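PDB 2YXL: 450aa long hypothetical fmu protein from Pyrococcus horikoshii, which binds the S-adenosylmethionine analogue sinefungin and, as a homologue of the bacterial Fmu/RsmB enzymes, probably methylates cytosine in RNA at carbon 5. Local coordinates for residues A[19-24]-A[55-60]; A[24-29]-A[85-90]; A[402-405]-A[410-413]. One frame throughout, in Å; residues are numbered along the deposited sequence.

Interaction 1. Residues A[19-24]-A[55-60]; sequences IEAIRL and MIFYDI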
ATOM      1  N   ILE A  19      -0.811 -19.616   6.027  1.00 34.00           N
ATOM      2  CA  ILE A  19       0.608 -19.934   5.912  1.00 33.95           C
ATOM      3  C   ILE A  19       1.105 -19.554   4.518  1.00 34.08           C
ATOM      4  O   ILE A  19       2.106 -18.849   4.392  1.00 34.24           O
ATOM      5  CB  ILE A  19       0.924 -21.421   6.231  1.00 34.02           C
ATOM      6  CG1 ILE A  19       0.632 -21.720   7.706  1.00 33.82           C
ATOM      7  CG2 ILE A  19       2.392 -21.748   5.895  1.00 33.53           C
ATOM      8  CD1 ILE A  19       0.659 -23.195   8.068  1.00 33.78           C
ATOM      9  N   GLU A  20       0.388 -19.995   3.484  1.00 34.07           N
ATOM     10  CA  GLU A  20       0.744 -19.655   2.108  1.00 34.12           C
ATOM     11  C   GLU A  20       0.622 -18.150   1.838  1.00 34.04           C
ATOM     12  O   GLU A  20       1.443 -17.583   1.118  1.00 34.25           O
ATOM     13  CB  GLU A  20      -0.060 -20.485   1.096  1.00 34.14           C
ATOM     14  CG  GLU A  20       0.238 -20.150  -0.372  1.00 35.01           C
ATOM     15  CD  GLU A  20       0.485 -21.372  -1.257  1.00 36.25           C
ATOM     16  OE1 GLU A  20       1.154 -21.212  -2.302  1.00 36.90           O
ATOM     17  OE2 GLU A  20       0.025 -22.485  -0.922  1.00 36.48           O
ATOM     18  N   ALA A  21      -0.381 -17.507   2.432  1.00 33.72           N
ATOM     19  CA  ALA A  21      -0.568 -16.063   2.268  1.00 33.50           C
ATOM     20  C   ALA A  21       0.563 -15.273   2.920  1.00 33.36           C
ATOM     21  O   ALA A  21       1.049 -14.292   2.355  1.00 33.23           O
ATOM     22  CB  ALA A  21      -1.922 -15.623   2.824  1.00 33.35           C
ATOM     23  N   ILE A  22       0.970 -15.711   4.109  1.00 33.26           N
ATOM     24  CA  ILE A  22       2.059 -15.078   4.846  1.00 33.31           C
ATOM     25  C   ILE A  22       3.396 -15.327   4.143  1.00 33.63           C
ATOM     26  O   ILE A  22       4.234 -14.423   4.055  1.00 33.71           O
ATOM     27  CB  ILE A  22       2.085 -15.540   6.332  1.00 33.17           C
ATOM     28  CG1 ILE A  22       0.832 -15.048   7.080  1.00 33.13           C
ATOM     29  CG2 ILE A  22       3.345 -15.079   7.048  1.00 32.89           C
ATOM     30  CD1 ILE A  22       0.620 -13.529   7.091  1.00 32.40           C
ATOM     31  N   ARG A  23       3.578 -16.540   3.625  1.00 33.72           N
ATOM     32  CA  ARG A  23       4.778 -16.876   2.864  1.00 33.91           C
ATOM     33  C   ARG A  23       4.858 -16.065   1.575  1.00 34.21           C
ATOM     34  O   ARG A  23       5.897 -15.467   1.284  1.00 34.29           O
ATOM     35  CB  ARG A  23       4.847 -18.382   2.559  1.00 33.80           C
ATOM     36  CG  ARG A  23       6.158 -18.850   1.916  1.00 33.02           C
ATOM     37  CD  ARG A  23       6.171 -18.619   0.404  1.00 32.31           C
ATOM     38  NE  ARG A  23       7.497 -18.815  -0.177  1.00 32.01           N
ATOM     39  CZ  ARG A  23       8.458 -17.894  -0.205  1.00 31.75           C
ATOM     40  NH1 ARG A  23       8.264 -16.689   0.323  1.00 31.51           N
ATOM     41  NH2 ARG A  23       9.629 -18.185  -0.756  1.00 30.99           N
ATOM     42  N   LEU A  24       3.770 -16.047   0.806  1.00 34.55           N
ATOM     43  CA  LEU A  24       3.752 -15.327  -0.468  1.00 35.02           C
ATOM     44  C   LEU A  24       3.778 -13.814  -0.281  1.00 35.31           C
ATOM     45  O   LEU A  24       4.257 -13.089  -1.155  1.00 35.41           O
ATOM     46  CB  LEU A  24       2.557 -15.740  -1.331  1.00 34.95           C
ATOM     47  CG  LEU A  24       2.525 -17.154  -1.923  1.00 35.27           C
ATOM     48  CD1 LEU A  24       1.228 -17.344  -2.691  1.00 35.69           C
ATOM     49  CD2 LEU A  24       3.722 -17.446  -2.818  1.00 34.81           C
ATOM     50  N   MET A  55      -8.442 -11.211   8.816  1.00 36.09           N
ATOM     51  CA  MET A  55      -8.150 -10.560  10.090  1.00 35.96           C
ATOM     52  C   MET A  55      -6.807 -11.040  10.660  1.00 35.54           C
ATOM     53  O   MET A  55      -5.993 -10.226  11.101  1.00 35.57           O
ATOM     54  CB  MET A  55      -9.305 -10.794  11.077  1.00 36.17           C
ATOM     55  CG  MET A  55      -9.118 -10.186  12.467  1.00 37.08           C
ATOM     56  SD  MET A  55      -8.121 -11.218  13.570  1.00 39.85           S
ATOM     57  CE  MET A  55      -9.261 -12.559  13.942  1.00 39.15           C
ATOM     58  N   ILE A  56      -6.583 -12.354  10.640  1.00 35.04           N
ATOM     59  CA  ILE A  56      -5.325 -12.940  11.115  1.00 34.58           C
ATOM     60  C   ILE A  56      -4.144 -12.485  10.247  1.00 34.55           C
ATOM     61  O   ILE A  56      -3.084 -12.122  10.768  1.00 34.35           O
ATOM     62  CB  ILE A  56      -5.404 -14.493  11.193  1.00 34.60           C
ATOM     63  CG1 ILE A  56      -6.409 -14.921  12.274  1.00 34.38           C
ATOM     64  CG2 ILE A  56      -4.022 -15.108  11.465  1.00 34.21           C
ATOM     65  CD1 ILE A  56      -6.705 -16.412  12.311  1.00 34.20           C
ATOM     66  N   PHE A  57      -4.352 -12.488   8.931  1.00 34.45           N
ATOM     67  CA  PHE A  57      -3.361 -12.025   7.961  1.00 34.43           C
ATOM     68  C   PHE A  57      -2.816 -10.644   8.325  1.00 34.43           C
ATOM     69  O   PHE A  57      -1.602 -10.469   8.463  1.00 34.63           O
ATOM     70  CB  PHE A  57      -3.966 -12.023   6.550  1.00 34.47           C
ATOM     71  CG  PHE A  57      -3.018 -11.570   5.474  1.00 34.77           C
ATOM     72  CD1 PHE A  57      -3.020 -10.245   5.039  1.00 34.97           C
ATOM     73  CD2 PHE A  57      -2.132 -12.469   4.883  1.00 34.80           C
ATOM     74  CE1 PHE A  57      -2.146  -9.818   4.037  1.00 35.08           C
ATOM     75  CE2 PHE A  57      -1.254 -12.054   3.881  1.00 34.96           C
ATOM     76  CZ  PHE A  57      -1.264 -10.724   3.456  1.00 35.15           C
ATOM     77  N   TYR A  58      -3.712  -9.675   8.495  1.00 34.28           N
ATOM     78  CA  TYR A  58      -3.311  -8.312   8.842  1.00 34.32           C
ATOM     79  C   TYR A  58      -2.783  -8.166  10.268  1.00 34.14           C
ATOM     80  O   TYR A  58      -1.976  -7.280  10.539  1.00 34.29           O
ATOM     81  CB  TYR A  58      -4.447  -7.314   8.584  1.00 34.51           C
ATOM     82  CG  TYR A  58      -4.700  -7.054   7.116  1.00 34.61           C
ATOM     83  CD1 TYR A  58      -5.931  -7.362   6.538  1.00 34.33           C
ATOM     84  CD2 TYR A  58      -3.701  -6.511   6.299  1.00 34.58           C
ATOM     85  CE1 TYR A  58      -6.169  -7.128   5.189  1.00 34.79           C
ATOM     86  CE2 TYR A  58      -3.927  -6.277   4.946  1.00 34.84           C
ATOM     87  CZ  TYR A  58      -5.163  -6.586   4.398  1.00 35.20           C
ATOM     88  OH  TYR A  58      -5.399  -6.356   3.063  1.00 35.46           O
ATOM     89  N   ASP A  59      -3.238  -9.026  11.173  1.00 33.88           N
ATOM     90  CA  ASP A  59      -2.715  -9.044  12.534  1.00 33.71           C
ATOM     91  C   ASP A  59      -1.241  -9.461  12.536  1.00 33.73           C
ATOM     92  O   ASP A  59      -0.432  -8.889  13.272  1.00 33.83           O
ATOM     93  CB  ASP A  59      -3.545  -9.985  13.414  1.00 33.78           C
ATOM     94  CG  ASP A  59      -3.342  -9.734  14.896  1.00 33.69           C
ATOM     95  OD1 ASP A  59      -3.541  -8.590  15.347  1.00 34.11           O
ATOM     96  OD2 ASP A  59      -3.002 -10.689  15.619  1.00 34.22           O
ATOM     97  N   ILE A  60      -0.899 -10.449  11.707  1.00 33.48           N
ATOM     98  CA  ILE A  60       0.484 -10.905  11.564  1.00 33.42           C
ATOM     99  C   ILE A  60       1.349  -9.816  10.911  1.00 33.77           C
ATOM    100  O   ILE A  60       2.437  -9.502  11.404  1.00 33.85           O
ATOM    101  CB  ILE A  60       0.588 -12.241  10.767  1.00 33.36           C
ATOM    102  CG1 ILE A  60      -0.103 -13.382  11.528  1.00 33.16           C
ATOM    103  CG2 ILE A  60       2.050 -12.595  10.487  1.00 32.87           C
ATOM    104  CD1 ILE A  60      -0.403 -14.615  10.696  1.00 32.86           C
TER

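Interaction 2. Residues A[24-29]-A[85-90]; sequences LGEIIK and WLRAAL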
ATOM      1  N   LEU A  24       3.770 -16.047   0.806  1.00 34.55           N
ATOM      2  CA  LEU A  24       3.752 -15.327  -0.468  1.00 35.02           C
ATOM      3  C   LEU A  24       3.778 -13.814  -0.281  1.00 35.31           C
ATOM      4  O   LEU A  24       4.257 -13.089  -1.155  1.00 35.41           O
ATOM      5  CB  LEU A  24       2.557 -15.740  -1.331  1.00 34.95           C
ATOM      6  CG  LEU A  24       2.525 -17.154  -1.923  1.00 35.27           C
ATOM      7  CD1 LEU A  24       1.228 -17.344  -2.691  1.00 35.69           C
ATOM      8  CD2 LEU A  24       3.722 -17.446  -2.818  1.00 34.81           C
ATOM      9  N   GLY A  25       3.276 -13.350   0.861  1.00 35.73           N
ATOM     10  CA  GLY A  25       3.265 -11.926   1.200  1.00 36.33           C
ATOM     11  C   GLY A  25       4.655 -11.336   1.335  1.00 36.86           C
ATOM     12  O   GLY A  25       4.832 -10.119   1.299  1.00 36.86           O
ATOM     13  N   GLU A  26       5.642 -12.213   1.487  1.00 37.38           N
ATOM     14  CA  GLU A  26       7.027 -11.812   1.635  1.00 37.90           C
ATOM     15  C   GLU A  26       7.645 -11.485   0.279  1.00 38.24           C
ATOM     16  O   GLU A  26       8.553 -10.658   0.194  1.00 38.48           O
ATOM     17  CB  GLU A  26       7.812 -12.927   2.319  1.00 37.84           C
ATOM     18  CG  GLU A  26       8.919 -12.448   3.225  1.00 38.34           C
ATOM     19  CD  GLU A  26       9.466 -13.552   4.111  1.00 39.31           C
ATOM     20  OE1 GLU A  26       9.774 -14.648   3.590  1.00 38.87           O
ATOM     21  OE2 GLU A  26       9.595 -13.318   5.333  1.00 40.21           O
ATOM     22  N   ILE A  27       7.141 -12.125  -0.776  1.00 38.62           N
ATOM     23  CA  ILE A  27       7.705 -11.968  -2.123  1.00 39.00           C
ATOM     24  C   ILE A  27       6.777 -11.273  -3.125  1.00 39.32           C
ATOM     25  O   ILE A  27       7.235 -10.794  -4.165  1.00 39.59           O
ATOM     26  CB  ILE A  27       8.207 -13.317  -2.717  1.00 39.01           C
ATOM     27  CG1 ILE A  27       7.082 -14.366  -2.748  1.00 39.37           C
ATOM     28  CG2 ILE A  27       9.428 -13.817  -1.942  1.00 39.04           C
ATOM     29  CD1 ILE A  27       7.437 -15.658  -3.493  1.00 39.08           C
ATOM     30  N   ILE A  28       5.485 -11.214  -2.818  1.00 39.57           N
ATOM     31  CA  ILE A  28       4.531 -10.516  -3.679  1.00 39.78           C
ATOM     32  C   ILE A  28       4.003  -9.262  -2.981  1.00 39.98           C
ATOM     33  O   ILE A  28       3.386  -9.342  -1.916  1.00 40.02           O
ATOM     34  CB  ILE A  28       3.371 -11.440  -4.141  1.00 39.81           C
ATOM     35  CG1 ILE A  28       3.922 -12.613  -4.964  1.00 39.80           C
ATOM     36  CG2 ILE A  28       2.334 -10.649  -4.947  1.00 39.59           C
ATOM     37  CD1 ILE A  28       2.933 -13.744  -5.200  1.00 39.82           C
ATOM     38  N   LYS A  29       4.268  -8.109  -3.589  1.00 40.20           N
ATOM     39  CA  LYS A  29       3.843  -6.821  -3.050  1.00 40.52           C
ATOM     40  C   LYS A  29       2.966  -6.080  -4.060  1.00 40.69           C
ATOM     41  O   LYS A  29       3.259  -6.102  -5.257  1.00 40.83           O
ATOM     42  CB  LYS A  29       5.056  -5.960  -2.662  1.00 40.57           C
ATOM     43  CG  LYS A  29       5.935  -6.529  -1.541  1.00 40.97           C
ATOM     44  CD  LYS A  29       5.180  -6.682  -0.215  1.00 41.27           C
ATOM     45  CE  LYS A  29       6.128  -7.097   0.901  1.00 41.75           C
ATOM     46  NZ  LYS A  29       5.415  -7.534   2.138  1.00 41.81           N
ATOM     47  N   TRP A  85       8.962 -21.096   4.376  1.00 29.36           N
ATOM     48  CA  TRP A  85       7.730 -21.784   4.781  1.00 29.54           C
ATOM     49  C   TRP A  85       7.701 -21.989   6.287  1.00 29.58           C
ATOM     50  O   TRP A  85       6.651 -21.834   6.920  1.00 29.59           O
ATOM     51  CB  TRP A  85       7.549 -23.113   4.030  1.00 29.41           C
ATOM     52  CG  TRP A  85       7.274 -22.899   2.576  1.00 29.38           C
ATOM     53  CD1 TRP A  85       8.179 -22.950   1.553  1.00 29.13           C
ATOM     54  CD2 TRP A  85       6.017 -22.556   1.981  1.00 29.15           C
ATOM     55  NE1 TRP A  85       7.561 -22.675   0.359  1.00 29.25           N
ATOM     56  CE2 TRP A  85       6.233 -22.429   0.591  1.00 29.15           C
ATOM     57  CE3 TRP A  85       4.727 -22.349   2.487  1.00 28.96           C
ATOM     58  CZ2 TRP A  85       5.207 -22.107  -0.303  1.00 29.27           C
ATOM     59  CZ3 TRP A  85       3.705 -22.027   1.597  1.00 29.23           C
ATOM     60  CH2 TRP A  85       3.954 -21.906   0.218  1.00 29.17           C
ATOM     61  N   LEU A  86       8.859 -22.324   6.855  1.00 29.47           N
ATOM     62  CA  LEU A  86       8.999 -22.448   8.300  1.00 29.47           C
ATOM     63  C   LEU A  86       8.716 -21.114   8.988  1.00 29.57           C
ATOM     64  O   LEU A  86       7.898 -21.055   9.906  1.00 29.91           O
ATOM     65  CB  LEU A  86      10.387 -22.970   8.675  1.00 29.29           C
ATOM     66  CG  LEU A  86      10.658 -23.254  10.154  1.00 29.43           C
ATOM     67  CD1 LEU A  86       9.662 -24.256  10.749  1.00 29.55           C
ATOM     68  CD2 LEU A  86      12.082 -23.757  10.329  1.00 29.52           C
ATOM     69  N   ARG A  87       9.375 -20.048   8.527  1.00 29.47           N
ATOM     70  CA  ARG A  87       9.168 -18.710   9.081  1.00 29.50           C
ATOM     71  C   ARG A  87       7.691 -18.310   9.057  1.00 29.69           C
ATOM     72  O   ARG A  87       7.169 -17.817  10.054  1.00 29.71           O
ATOM     73  CB  ARG A  87      10.027 -17.664   8.354  1.00 29.36           C
ATOM     74  CG  ARG A  87       9.763 -16.216   8.793  1.00 28.93           C
ATOM     75  CD  ARG A  87      10.817 -15.224   8.296  1.00 29.31           C
ATOM     76  NE  ARG A  87      10.951 -15.214   6.839  1.00 28.84           N
ATOM     77  CZ  ARG A  87      11.912 -15.843   6.163  1.00 27.57           C
ATOM     78  NH1 ARG A  87      11.940 -15.774   4.843  1.00 27.33           N
ATOM     79  NH2 ARG A  87      12.845 -16.539   6.801  1.00 27.00           N
ATOM     80  N   ALA A  88       7.034 -18.527   7.919  1.00 29.95           N
ATOM     81  CA  ALA A  88       5.614 -18.223   7.763  1.00 30.06           C
ATOM     82  C   ALA A  88       4.758 -19.036   8.734  1.00 30.35           C
ATOM     83  O   ALA A  88       3.860 -18.492   9.375  1.00 30.49           O
ATOM     84  CB  ALA A  88       5.171 -18.460   6.325  1.00 29.91           C
ATOM     85  N   ALA A  89       5.049 -20.330   8.857  1.00 30.56           N
ATOM     86  CA  ALA A  89       4.298 -21.194   9.769  1.00 30.79           C
ATOM     87  C   ALA A  89       4.481 -20.760  11.222  1.00 30.94           C
ATOM     88  O   ALA A  89       3.509 -20.710  11.985  1.00 31.19           O
ATOM     89  CB  ALA A  89       4.689 -22.649   9.587  1.00 30.68           C
ATOM     90  N   LEU A  90       5.718 -20.439  11.594  1.00 30.87           N
ATOM     91  CA  LEU A  90       6.022 -19.990  12.948  1.00 30.84           C
ATOM     92  C   LEU A  90       5.297 -18.681  13.277  1.00 31.06           C
ATOM     93  O   LEU A  90       4.761 -18.527  14.376  1.00 31.21           O
ATOM     94  CB  LEU A  90       7.536 -19.857  13.153  1.00 30.75           C
ATOM     95  CG  LEU A  90       8.374 -21.141  13.240  1.00 30.61           C
ATOM     96  CD1 LEU A  90       9.848 -20.812  13.313  1.00 29.61           C
ATOM     97  CD2 LEU A  90       7.967 -22.006  14.439  1.00 30.69           C
TER

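Interaction 3. Residues A[402-405]-A[410-413]; sequences RWFL and EFKL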
ATOM      1  N   ARG A 402      11.838  22.419  -0.687  1.00 33.91           N
ATOM      2  CA  ARG A 402      12.701  23.545  -0.317  1.00 34.06           C
ATOM      3  C   ARG A 402      13.988  23.549  -1.136  1.00 33.96           C
ATOM      4  O   ARG A 402      14.468  24.608  -1.539  1.00 33.91           O
ATOM      5  CB  ARG A 402      13.029  23.527   1.177  1.00 34.16           C
ATOM      6  CG  ARG A 402      11.925  24.069   2.066  1.00 34.78           C
ATOM      7  CD  ARG A 402      12.441  24.361   3.468  1.00 35.82           C
ATOM      8  NE  ARG A 402      11.353  24.546   4.426  1.00 36.66           N
ATOM      9  CZ  ARG A 402      10.775  23.560   5.110  1.00 37.16           C
ATOM     10  NH1 ARG A 402       9.790  23.829   5.957  1.00 37.40           N
ATOM     11  NH2 ARG A 402      11.176  22.305   4.950  1.00 37.47           N
ATOM     12  N   TRP A 403      14.533  22.356  -1.377  1.00 33.93           N
ATOM     13  CA  TRP A 403      15.689  22.183  -2.251  1.00 33.88           C
ATOM     14  C   TRP A 403      15.351  22.584  -3.685  1.00 33.86           C
ATOM     15  O   TRP A 403      16.128  23.288  -4.337  1.00 34.01           O
ATOM     16  CB  TRP A 403      16.190  20.733  -2.212  1.00 33.82           C
ATOM     17  CG  TRP A 403      17.241  20.438  -3.248  1.00 33.84           C
ATOM     18  CD1 TRP A 403      18.583  20.669  -3.144  1.00 33.76           C
ATOM     19  CD2 TRP A 403      17.030  19.872  -4.548  1.00 33.83           C
ATOM     20  NE1 TRP A 403      19.222  20.279  -4.296  1.00 33.67           N
ATOM     21  CE2 TRP A 403      18.294  19.787  -5.176  1.00 33.72           C
ATOM     22  CE3 TRP A 403      15.896  19.428  -5.246  1.00 33.80           C
ATOM     23  CZ2 TRP A 403      18.459  19.273  -6.468  1.00 33.64           C
ATOM     24  CZ3 TRP A 403      16.059  18.919  -6.532  1.00 33.83           C
ATOM     25  CH2 TRP A 403      17.333  18.848  -7.129  1.00 33.77           C
ATOM     26  N   PHE A 404      14.192  22.136  -4.161  1.00 33.81           N
ATOM     27  CA  PHE A 404      13.737  22.406  -5.523  1.00 33.81           C
ATOM     28  C   PHE A 404      13.552  23.903  -5.777  1.00 34.02           C
ATOM     29  O   PHE A 404      13.909  24.403  -6.845  1.00 34.02           O
ATOM     30  CB  PHE A 404      12.439  21.645  -5.813  1.00 33.64           C
ATOM     31  CG  PHE A 404      12.012  21.691  -7.254  1.00 33.20           C
ATOM     32  CD1 PHE A 404      11.054  22.603  -7.679  1.00 32.82           C
ATOM     33  CD2 PHE A 404      12.569  20.822  -8.186  1.00 32.81           C
ATOM     34  CE1 PHE A 404      10.658  22.649  -9.011  1.00 32.72           C
ATOM     35  CE2 PHE A 404      12.175  20.859  -9.520  1.00 32.53           C
ATOM     36  CZ  PHE A 404      11.219  21.775  -9.933  1.00 32.70           C
ATOM     37  N   LEU A 405      12.999  24.606  -4.790  1.00 34.28           N
ATOM     38  CA  LEU A 405      12.785  26.053  -4.881  1.00 34.53           C
ATOM     39  C   LEU A 405      14.086  26.847  -4.756  1.00 34.63           C
ATOM     40  O   LEU A 405      14.141  28.022  -5.121  1.00 34.54           O
ATOM     41  CB  LEU A 405      11.768  26.520  -3.831  1.00 34.53           C
ATOM     42  CG  LEU A 405      10.285  26.591  -4.221  1.00 34.63           C
ATOM     43  CD1 LEU A 405       9.714  25.230  -4.592  1.00 34.67           C
ATOM     44  CD2 LEU A 405       9.468  27.218  -3.099  1.00 34.65           C
ATOM     45  N   GLU A 410      13.250  28.040 -12.712  1.00 37.30           N
ATOM     46  CA  GLU A 410      12.334  29.014 -12.120  1.00 37.27           C
ATOM     47  C   GLU A 410      10.913  28.490 -11.921  1.00 37.34           C
ATOM     48  O   GLU A 410      10.044  28.656 -12.781  1.00 37.33           O
ATOM     49  CB  GLU A 410      12.327  30.348 -12.872  1.00 37.30           C
ATOM     50  CG  GLU A 410      12.380  31.571 -11.942  1.00 37.32           C
ATOM     51  CD  GLU A 410      11.706  31.332 -10.589  1.00 36.94           C
ATOM     52  OE1 GLU A 410      12.429  31.157  -9.584  1.00 35.99           O
ATOM     53  OE2 GLU A 410      10.457  31.307 -10.536  1.00 37.28           O
ATOM     54  N   PHE A 411      10.703  27.868 -10.765  1.00 37.26           N
ATOM     55  CA  PHE A 411       9.384  27.433 -10.333  1.00 37.28           C
ATOM     56  C   PHE A 411       8.950  28.217  -9.102  1.00 37.33           C
ATOM     57  O   PHE A 411       9.780  28.801  -8.399  1.00 37.28           O
ATOM     58  CB  PHE A 411       9.393  25.935 -10.015  1.00 37.23           C
ATOM     59  CG  PHE A 411       9.371  25.055 -11.230  1.00 37.14           C
ATOM     60  CD1 PHE A 411      10.541  24.786 -11.937  1.00 37.11           C
ATOM     61  CD2 PHE A 411       8.179  24.482 -11.666  1.00 36.85           C
ATOM     62  CE1 PHE A 411      10.522  23.969 -13.062  1.00 37.09           C
ATOM     63  CE2 PHE A 411       8.149  23.660 -12.788  1.00 36.78           C
ATOM     64  CZ  PHE A 411       9.323  23.403 -13.487  1.00 37.16           C
ATOM     65  N   LYS A 412       7.641  28.242  -8.860  1.00 37.36           N
ATOM     66  CA  LYS A 412       7.098  28.749  -7.602  1.00 37.49           C
ATOM     67  C   LYS A 412       5.927  27.890  -7.121  1.00 37.46           C
ATOM     68  O   LYS A 412       5.229  27.259  -7.922  1.00 37.52           O
ATOM     69  CB  LYS A 412       6.736  30.240  -7.692  1.00 37.52           C
ATOM     70  CG  LYS A 412       5.759  30.630  -8.790  1.00 38.07           C
ATOM     71  CD  LYS A 412       4.353  30.797  -8.244  1.00 38.96           C
ATOM     72  CE  LYS A 412       3.508  31.664  -9.162  1.00 39.31           C
ATOM     73  NZ  LYS A 412       2.125  31.806  -8.634  1.00 39.92           N
ATOM     74  N   LEU A 413       5.732  27.867  -5.808  1.00 37.34           N
ATOM     75  CA  LEU A 413       4.732  27.017  -5.179  1.00 37.21           C
ATOM     76  C   LEU A 413       3.329  27.611  -5.318  1.00 37.25           C
ATOM     77  O   LEU A 413       3.077  28.745  -4.894  1.00 37.25           O
ATOM     78  CB  LEU A 413       5.096  26.800  -3.706  1.00 37.21           C
ATOM     79  CG  LEU A 413       4.524  25.614  -2.927  1.00 37.18           C
ATOM     80  CD1 LEU A 413       4.882  24.283  -3.574  1.00 36.99           C
ATOM     81  CD2 LEU A 413       5.033  25.662  -1.499  1.00 37.13           C
TER

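Interaction 1. Residues A[19-24]-A[55-60]
I22 contributes the largest share of the surface buried here, and it meets F57 and I60 of helix 47-75 with the end of its longer branch. CD1 of I22 lies 3.7 Å from CD2 of F57 and 3.8 Å from CG2 of I60, so a single methyl group is lodged between the aromatic ring and the second isoleucine. With CG1 beside the backbone N of its own residue (chi1 -66°), this branch is carried across to helix 47-75. One bond further back, CG1 of I22 rests on the terminal methyl of I60, CD1, at 3.8 Å. The methyl approaches the F57 ring obliquely, and the side chains of I22 and F57 run alongside each other, pointing opposite ways.

F57, with CG anti to its backbone N (chi1 -180°), reaches back toward A21. There the rim of the ring meets the main chain: CE2 of F57 is 3.6 Å from the carbonyl O of A21, which lies near the ring plane, and CD2 of F57 is 3.8 Å from CB of A21. The small alanine lets the ring come up to the helix backbone. The four touching residues are buried, and the contact between them is apolar packing. The axes of 19-24 and 55-60 approach to 10.4 Å and cross at -37°, running in roughly the same direction, and A38 of helix 32-41 also touches A21: part of the helical bundle at the N-terminal end of the chain.

Interaction 2. Residues A[24-29]-A[85-90]
OE2 of E26 is gripped by two arginines of helix 84-99: NE of R87 donates to it at 2.8 Å, and NH1 of R91, one turn further along, makes a second salt bridge to it. R87 takes the carboxylate side-on, with one nitrogen for each oxygen, and its NH1 donates to OE1 of E26 at 2.7 Å. Both R87 bonds are fairly straight, with angles at the hydrogen of 167° for NH1 and 157° for NE, and both oxygens lie close to the guanidinium plane, at its edge. OE2 is met by NE through its syn lone pair. OE1 is also approached on the syn side, although NH1 stands out of the carboxylate plane, the two flat groups being turned 37° against each other. The two side chains meet roughly perpendicular to one another. E26 is extended beyond CG, whereas R87 bends at chi3, which turns the NE and NH1 edge of its guanidinium toward the acid.

Two arginines around it would be expected to favour the charged carboxylate. The remaining nitrogen of R87, NH2, bonds to the carbonyls of P79 and L82, so the guanidinium is held by the carboxylate and, through NH2, by two backbone carbonyls. Within 24-29, NZ of K29 returns to the carbonyl O of G25 at 2.8 Å and also forms a salt bridge with E351.

The salt bridge thus joins the loop between helices 12-24 and 32-41 to the first turns of helix 84-99, whose other faces pack against helices 104-121 and 124-138.

Interaction 3. Residues A[402-405]-A[410-413]
One face of the F411 ring receives the rim of F404: CE1 of F404 lies 3.5 Å from CG of F411, and CZ of F404 sits over the same ring, offset toward its rim. F404 also meets the ring of H408, with planes about 30° apart. Helix 398-407 is followed, after a short loop, by strand 412-413, part of the mixed sheet in the Rossmann-like, class I methyltransferase domain. The two phenyl planes are inclined at 59° with centroids 5.0 Å apart, an oblique pairing in which CG of F411 stands at the edge of the F404 ring. With CG anti to the backbone N (chi1 -171°), the F404 ring is carried across to F411, whose CB is directed toward the helix. Both rings also touch L385 of strand 383-389 and A376 of helix 361-376, so the pair is packed where helices 361-376 and 398-407 lie against the sheet. The strand itself is held by backbone hydrogen bonds between K412 and E447.

Further along, L405 and L413 add a looser apolar contact, and both lean on L446 of strand 441-447. Between these two leucines the nearest approach is from CD2 of L405 to CB of L413, 4.4 Å.

Overall arrangement
From the N terminus, helix 12-24 first meets helix 47-75 in interaction 1, closing a loop that contains helix 32-41. Interaction 2 begins at L24, which the two contacts share, and reaches on to helix 84-99. The segments alternate along the chain (19-24, 24-29, 55-60, 85-90), so the two loops cross. Their centres are 8 Å apart, and A88 and W85 pack directly on 19-24, so helix 12-24 and the turn after it are tied to two successive helices of the N-terminal bundle. Interaction 3 follows in series, a short helix-to-strand connection in the C-terminal methyltransferase domain; its centre lies about 43 Å from either of the others, on the opposite side of the chain's centre.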